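PDB 1OLT: oxygen-independent coproporphyrinogen III oxidase from Escherichia coli, which catalyses the anaerobic, S-adenosylmethionine-dependent oxidative decarboxylation of the ring A and B propionates of coproporphyrinogen III to the vinyl groups of protoporphyrinogen IX in heme biosynthesis. Local coordinates for residues A[77-83]-A[117-122]; A[304-308]-A[375-380]. All blocks are in the same frame, centred on the assembly; numbering follows the deposited sequence. Where two conformers were deposited one is given.

Contact 1: A[77-83]-A[117-122]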
loop_
_atom_site.group_PDB
_atom_site.type_symbol
_atom_site.label_atom_id
_atom_site.label_comp_id
_atom_site.label_asym_id
_atom_site.label_seq_id
_atom_site.Cartn_x
_atom_site.Cartn_y
_atom_site.Cartn_z
ATOM N N ARG A 77 -4.651 -22.156 -12.040
ATOM C CA ARG A 77 -5.835 -22.911 -11.739
ATOM C C ARG A 77 -5.546 -24.153 -10.872
ATOM O O ARG A 77 -6.468 -24.879 -10.493
ATOM C CB ARG A 77 -6.496 -23.317 -13.068
ATOM C CG ARG A 77 -7.116 -22.098 -13.856
ATOM C CD ARG A 77 -8.096 -21.296 -12.968
ATOM N NE ARG A 77 -8.956 -20.421 -13.726
ATOM C CZ ARG A 77 -9.971 -19.775 -13.176
ATOM N NH1 ARG A 77 -10.294 -20.003 -11.915
ATOM N NH2 ARG A 77 -10.706 -18.953 -13.890
ATOM N N GLN A 78 -4.264 -24.419 -10.613
ATOM C CA GLN A 78 -3.864 -25.550 -9.768
ATOM C C GLN A 78 -4.027 -25.167 -8.310
ATOM O O GLN A 78 -3.103 -24.735 -7.674
ATOM C CB GLN A 78 -2.440 -25.946 -10.086
ATOM C CG GLN A 78 -2.302 -26.453 -11.472
ATOM C CD GLN A 78 -0.957 -27.105 -11.700
ATOM O OE1 GLN A 78 -0.733 -28.253 -11.290
ATOM N NE2 GLN A 78 -0.057 -26.374 -12.274
ATOM N N GLN A 79 -5.247 -25.269 -7.823
ATOM C CA GLN A 79 -5.627 -24.747 -6.515
ATOM C C GLN A 79 -4.857 -25.393 -5.348
ATOM O O GLN A 79 -4.641 -24.721 -4.317
ATOM C CB GLN A 79 -7.137 -24.875 -6.264
ATOM C CG GLN A 79 -7.771 -23.618 -5.419
ATOM C CD GLN A 79 -7.593 -23.746 -3.872
ATOM O OE1 GLN A 79 -7.367 -24.889 -3.395
ATOM N NE2 GLN A 79 -7.698 -22.554 -3.067
ATOM N N HIS A 80 -4.451 -26.662 -5.530
ATOM C CA HIS A 80 -3.594 -27.342 -4.603
ATOM C C HIS A 80 -2.270 -26.609 -4.280
ATOM O O HIS A 80 -1.651 -26.881 -3.257
ATOM C CB HIS A 80 -3.248 -28.718 -5.074
ATOM C CG HIS A 80 -2.170 -28.751 -6.081
ATOM N ND1 HIS A 80 -2.428 -28.885 -7.436
ATOM C CD2 HIS A 80 -0.815 -28.710 -5.959
ATOM C CE1 HIS A 80 -1.286 -28.871 -8.108
ATOM N NE2 HIS A 80 -0.286 -28.758 -7.237
ATOM N N LYS A 81 -1.869 -25.677 -5.143
ATOM C CA LYS A 81 -0.697 -24.833 -4.834
ATOM C C LYS A 81 -0.915 -24.024 -3.581
ATOM O O LYS A 81 0.046 -23.705 -2.889
ATOM C CB LYS A 81 -0.293 -23.961 -5.991
ATOM C CG LYS A 81 0.448 -24.713 -7.105
ATOM C CD LYS A 81 0.719 -23.791 -8.214
ATOM C CE LYS A 81 1.306 -24.523 -9.382
ATOM N NZ LYS A 81 2.495 -25.317 -9.053
ATOM N N ALA A 82 -2.157 -23.711 -3.269
ATOM C CA ALA A 82 -2.431 -22.925 -2.090
ATOM C C ALA A 82 -2.135 -23.762 -0.828
ATOM O O ALA A 82 -1.680 -23.236 0.191
ATOM C CB ALA A 82 -3.854 -22.493 -2.061
ATOM N N ASP A 83 -2.449 -25.060 -0.891
ATOM C CA ASP A 83 -2.119 -25.965 0.262
ATOM C C ASP A 83 -0.615 -26.103 0.466
ATOM O O ASP A 83 -0.151 -26.070 1.590
ATOM C CB ASP A 83 -2.725 -27.336 0.118
ATOM C CG ASP A 83 -4.229 -27.312 0.149
ATOM O OD1 ASP A 83 -4.871 -26.744 1.130
ATOM O OD2 ASP A 83 -4.834 -27.830 -0.852
ATOM N N TYR A 117 -8.219 -16.185 -2.908
ATOM C CA TYR A 117 -7.937 -17.431 -3.594
ATOM C C TYR A 117 -8.020 -18.618 -2.609
ATOM O O TYR A 117 -8.395 -19.748 -2.993
ATOM C CB TYR A 117 -6.548 -17.382 -4.188
ATOM C CG TYR A 117 -6.209 -18.536 -5.127
ATOM C CD1 TYR A 117 -5.751 -19.793 -4.635
ATOM C CD2 TYR A 117 -6.295 -18.368 -6.514
ATOM C CE1 TYR A 117 -5.429 -20.844 -5.537
ATOM C CE2 TYR A 117 -5.991 -19.402 -7.401
ATOM C CZ TYR A 117 -5.553 -20.643 -6.908
ATOM O OH TYR A 117 -5.244 -21.629 -7.807
ATOM N N LEU A 118 -7.589 -18.348 -1.355
ATOM C CA LEU A 118 -7.731 -19.322 -0.287
ATOM C C LEU A 118 -9.207 -19.632 -0.018
ATOM O O LEU A 118 -10.013 -18.737 0.237
ATOM C CB LEU A 118 -7.055 -18.857 0.966
ATOM C CG LEU A 118 -5.579 -18.446 0.896
ATOM C CD1 LEU A 118 -5.126 -18.106 2.284
ATOM C CD2 LEU A 118 -4.732 -19.526 0.346
ATOM N N ASN A 119 -9.544 -20.911 -0.003
ATOM C CA ASN A 119 -10.865 -21.322 0.360
ATOM C C ASN A 119 -11.128 -21.169 1.904
ATOM O O ASN A 119 -10.227 -20.806 2.669
ATOM C CB ASN A 119 -11.142 -22.741 -0.259
ATOM C CG ASN A 119 -10.332 -23.875 0.416
ATOM O OD1 ASN A 119 -9.978 -23.782 1.608
ATOM N ND2 ASN A 119 -10.113 -24.957 -0.314
ATOM N N LYS A 120 -12.332 -21.430 2.377
ATOM C CA LYS A 120 -12.646 -21.273 3.808
ATOM C C LYS A 120 -11.760 -22.054 4.745
ATOM O O LYS A 120 -11.284 -21.537 5.775
ATOM C CB LYS A 120 -14.129 -21.612 4.069
ATOM C CG LYS A 120 -15.157 -20.637 3.405
ATOM C CD LYS A 120 -16.628 -21.149 3.709
ATOM C CE LYS A 120 -17.640 -20.544 2.769
ATOM N NZ LYS A 120 -19.132 -20.827 3.173
ATOM N N ALA A 121 -11.498 -23.325 4.399
ATOM C CA ALA A 121 -10.604 -24.157 5.214
ATOM C C ALA A 121 -9.174 -23.609 5.255
ATOM O O ALA A 121 -8.588 -23.571 6.297
ATOM C CB ALA A 121 -10.592 -25.655 4.722
ATOM N N GLN A 122 -8.661 -23.164 4.139
ATOM C CA GLN A 122 -7.335 -22.564 4.053
ATOM C C GLN A 122 -7.223 -21.216 4.835
ATOM O O GLN A 122 -6.252 -20.971 5.562
ATOM C CB GLN A 122 -6.942 -22.378 2.555
ATOM C CG GLN A 122 -6.738 -23.712 1.896
ATOM C CD GLN A 122 -6.760 -23.649 0.412
ATOM O OE1 GLN A 122 -7.248 -22.644 -0.195
ATOM N NE2 GLN A 122 -6.332 -24.769 -0.229
#
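Gln79 and Gln122 approach from opposite directions and pair their side-chain amides edge to edge in nearly one plane (15° apart), bonded both ways, though not equally. The strong half runs from Gln79 NE2 to Gln122 OE1, 2.9 Å long and almost straight, in the plane of both amides and on a lone pair of the acceptor; the return bond from Gln122 NE2 to Gln79 OE1 is weak at 3.3 Å. A bend at chi2 (-83°) turns the Gln79 amide along the Tyr117 ring, their planes only 11° apart, with Gln79 CG 3.6 Å from Tyr117 CE1. There the second hydrogen of Gln79 NE2 reaches Tyr117 O at 2.9 Å, which fixes the rotation of the amide.

Gln122 is just as fully used. Its NE2 also donates to Asp83 OD1 at 2.8 Å, arriving from above the carboxylate plane, while its OE1 accepts from Asn119 N as well as from Gln79. Beside these amides Ala82 CB packs on Leu118 CD2 (3.9 Å) and sits at the edge of the Tyr117 ring, whose hydroxyl is hydrogen-bonded to Thr76 O.

Asn119 is the N-cap of helix 120-133, and Asn119 OD1 accepts from Gln122 N at 2.9 Å. With the reciprocal bond from Asn119 N to Gln122 OE1 this is a capping box, whose Gln122 side chain is also bonded to Gln79 and to Asp83 of helix 80-96, so that one glutamine both closes a helix end and joins two neighbouring helices on the outside of the radical SAM barrel.

Contact 2: A[304-308]-A[375-380]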
loop_
_atom_site.group_PDB
_atom_site.type_symbol
_atom_site.label_atom_id
_atom_site.label_comp_id
_atom_site.label_asym_id
_atom_site.label_seq_id
_atom_site.Cartn_x
_atom_site.Cartn_y
_atom_site.Cartn_z
ATOM N N GLY A 304 -2.010 15.809 12.486
ATOM C CA GLY A 304 -0.585 15.838 12.218
ATOM C C GLY A 304 0.120 14.541 12.559
ATOM O O GLY A 304 1.332 14.538 12.688
ATOM N N VAL A 305 -0.632 13.453 12.695
ATOM C CA VAL A 305 -0.074 12.156 13.081
ATOM C C VAL A 305 -0.522 11.008 12.169
ATOM O O VAL A 305 -0.672 9.869 12.596
ATOM C CB VAL A 305 -0.363 11.856 14.590
ATOM C CG1 VAL A 305 0.234 12.962 15.446
ATOM C CG2 VAL A 305 -1.848 11.733 14.872
ATOM N N LEU A 306 -0.673 11.285 10.886
ATOM C CA LEU A 306 -0.919 10.230 9.950
ATOM C C LEU A 306 0.414 9.518 9.658
ATOM O O LEU A 306 1.451 10.154 9.597
ATOM C CB LEU A 306 -1.564 10.786 8.675
ATOM C CG LEU A 306 -1.893 9.749 7.586
ATOM C CD1 LEU A 306 -2.977 8.794 8.055
ATOM C CD2 LEU A 306 -2.329 10.400 6.270
ATOM N N HIS A 307 0.360 8.203 9.449
ATOM C CA HIS A 307 1.534 7.385 9.125
ATOM C C HIS A 307 1.341 6.569 7.880
ATOM O O HIS A 307 0.256 6.596 7.250
ATOM C CB HIS A 307 1.891 6.454 10.297
ATOM C CG HIS A 307 2.197 7.192 11.558
ATOM N ND1 HIS A 307 1.237 7.464 12.512
ATOM C CD2 HIS A 307 3.348 7.749 12.008
ATOM C CE1 HIS A 307 1.785 8.150 13.501
ATOM N NE2 HIS A 307 3.065 8.331 13.221
ATOM N N ARG A 308 2.405 5.858 7.515
ATOM C CA ARG A 308 2.459 5.110 6.269
ATOM C C ARG A 308 3.399 3.879 6.322
ATOM O O ARG A 308 4.481 3.965 6.835
ATOM C CB ARG A 308 2.911 6.054 5.148
ATOM C CG ARG A 308 2.205 5.781 3.887
ATOM C CD ARG A 308 2.649 6.619 2.740
ATOM N NE ARG A 308 2.490 5.901 1.471
ATOM C CZ ARG A 308 1.318 5.718 0.862
ATOM N NH1 ARG A 308 0.191 6.231 1.384
ATOM N NH2 ARG A 308 1.269 5.020 -0.276
ATOM N N LYS A 375 8.320 10.845 5.390
ATOM C CA LYS A 375 7.041 10.340 5.951
ATOM C C LYS A 375 6.156 11.470 6.405
ATOM O O LYS A 375 4.986 11.484 6.096
ATOM C CB LYS A 375 7.241 9.406 7.159
ATOM C CG LYS A 375 7.613 8.014 6.825
ATOM C CD LYS A 375 7.872 7.091 8.099
ATOM C CE LYS A 375 6.722 7.111 9.145
ATOM N NZ LYS A 375 6.707 8.422 9.919
ATOM N N SER A 376 6.720 12.411 7.160
ATOM C CA SER A 376 5.985 13.627 7.546
ATOM C C SER A 376 5.405 14.434 6.374
ATOM O O SER A 376 4.300 14.913 6.457
ATOM C CB SER A 376 6.881 14.558 8.385
ATOM O OG SER A 376 6.191 15.772 8.670
ATOM N N LEU A 377 6.147 14.593 5.292
ATOM C CA LEU A 377 5.692 15.387 4.159
ATOM C C LEU A 377 4.576 14.666 3.404
ATOM O O LEU A 377 3.590 15.249 3.013
ATOM C CB LEU A 377 6.873 15.676 3.205
ATOM C CG LEU A 377 7.891 16.759 3.686
ATOM C CD1 LEU A 377 9.117 16.831 2.764
ATOM C CD2 LEU A 377 7.239 18.094 3.782
ATOM N N ILE A 378 4.765 13.368 3.223
ATOM C CA ILE A 378 3.831 12.513 2.465
ATOM C C ILE A 378 2.495 12.359 3.176
ATOM O O ILE A 378 1.448 12.412 2.536
ATOM C CB ILE A 378 4.458 11.139 2.253
ATOM C CG1 ILE A 378 5.643 11.244 1.285
ATOM C CG2 ILE A 378 3.405 10.107 1.787
ATOM C CD1 ILE A 378 5.252 11.411 -0.165
ATOM N N CYS A 379 2.540 12.211 4.496
ATOM C CA CYS A 379 1.353 11.922 5.303
ATOM C C CYS A 379 0.638 13.168 5.812
ATOM O O CYS A 379 -0.568 13.196 5.813
ATOM C CB CYS A 379 1.709 11.103 6.519
ATOM S SG CYS A 379 2.347 9.478 6.171
ATOM N N ASN A 380 1.412 14.160 6.289
ATOM C CA ASN A 380 0.862 15.388 6.904
ATOM C C ASN A 380 0.958 16.666 6.067
ATOM O O ASN A 380 0.419 17.699 6.434
ATOM C CB ASN A 380 1.521 15.580 8.263
ATOM C CG ASN A 380 1.179 14.432 9.205
ATOM O OD1 ASN A 380 0.014 14.114 9.396
ATOM N ND2 ASN A 380 2.201 13.784 9.754
#
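Lys375 and His307 open a contact in which the last turns of helix 365-380, in the HemN C-terminal region, pack against the chain that leaves helix 296-303 through a Schellman motif at Gly304 and enters the short hairpin of strands 307-308 and 313-314. Bends at chi3 and chi4 fold the lysine chain back, leaving Lys375 NZ at the edge of the imidazole, 4.0 Å from His307 CD2. No hydrogen bond joins the two, and the amine lies beside a carbon of the ring.

Nearly a turn on, Ile378 meets the aliphatic part of Arg308: in the conformer given, Ile378 CG2 lies 3.7 Å from Arg308 CD. The guanidinium beyond makes a cation-pi contact with Tyr313. The same tyrosine donates its hydroxyl to Ile378 O, so strand 313-314 takes part in holding the helix end.

Cys379 points its side chain at residues 306-308. Its CB comes within 3.2 Å of Leu306 O and meets Leu306 CB at 3.9 Å, while Cys379 SG lies 3.6 Å from Arg308 CB and also packs against the backbone carbonyl carbon of His307. Leu306 has its CG anti to the backbone N (chi1 -179°), a setting that brings CD2 alongside the carbonyl oxygen of Cys379, 3.3 Å from Cys379 O. The same oxygen accepts a hydrogen bond from Gln301 NE2, adding helix 296-303 to the junction.

At the end of the helix Asn380 turns its amide toward the backbone just after Gly304. Asn380 OD1 accepts from Leu306 N at 3.3 Å, a moderately long but straight bond (162° at the hydrogen) that arrives in the carbonyl plane on a lone pair.

In the fold
From the N terminus the chain passes helix 38-45, strand 53-62 and the cluster-binding cysteines before reaching residues 77-83. Contact 1 then closes a loop of 33 residues, containing the rest of helix 80-96 and strand 105-112, by bringing the starts of two successive barrel helices together. The chain adds the parallel strands 140-146, 166-172, 207-212 and 236-241 before contact 2 opens at 304-308. This second loop, of 66 residues, includes strand 320-324, parallel to 53-62, and ties the 307-308/313-314 hairpin to helix 365-380. The loops lie in series, neither nested nor crossed. The centres of contact 1 and contact 2 are about 37 Å apart, on opposite sides of the chain's centre.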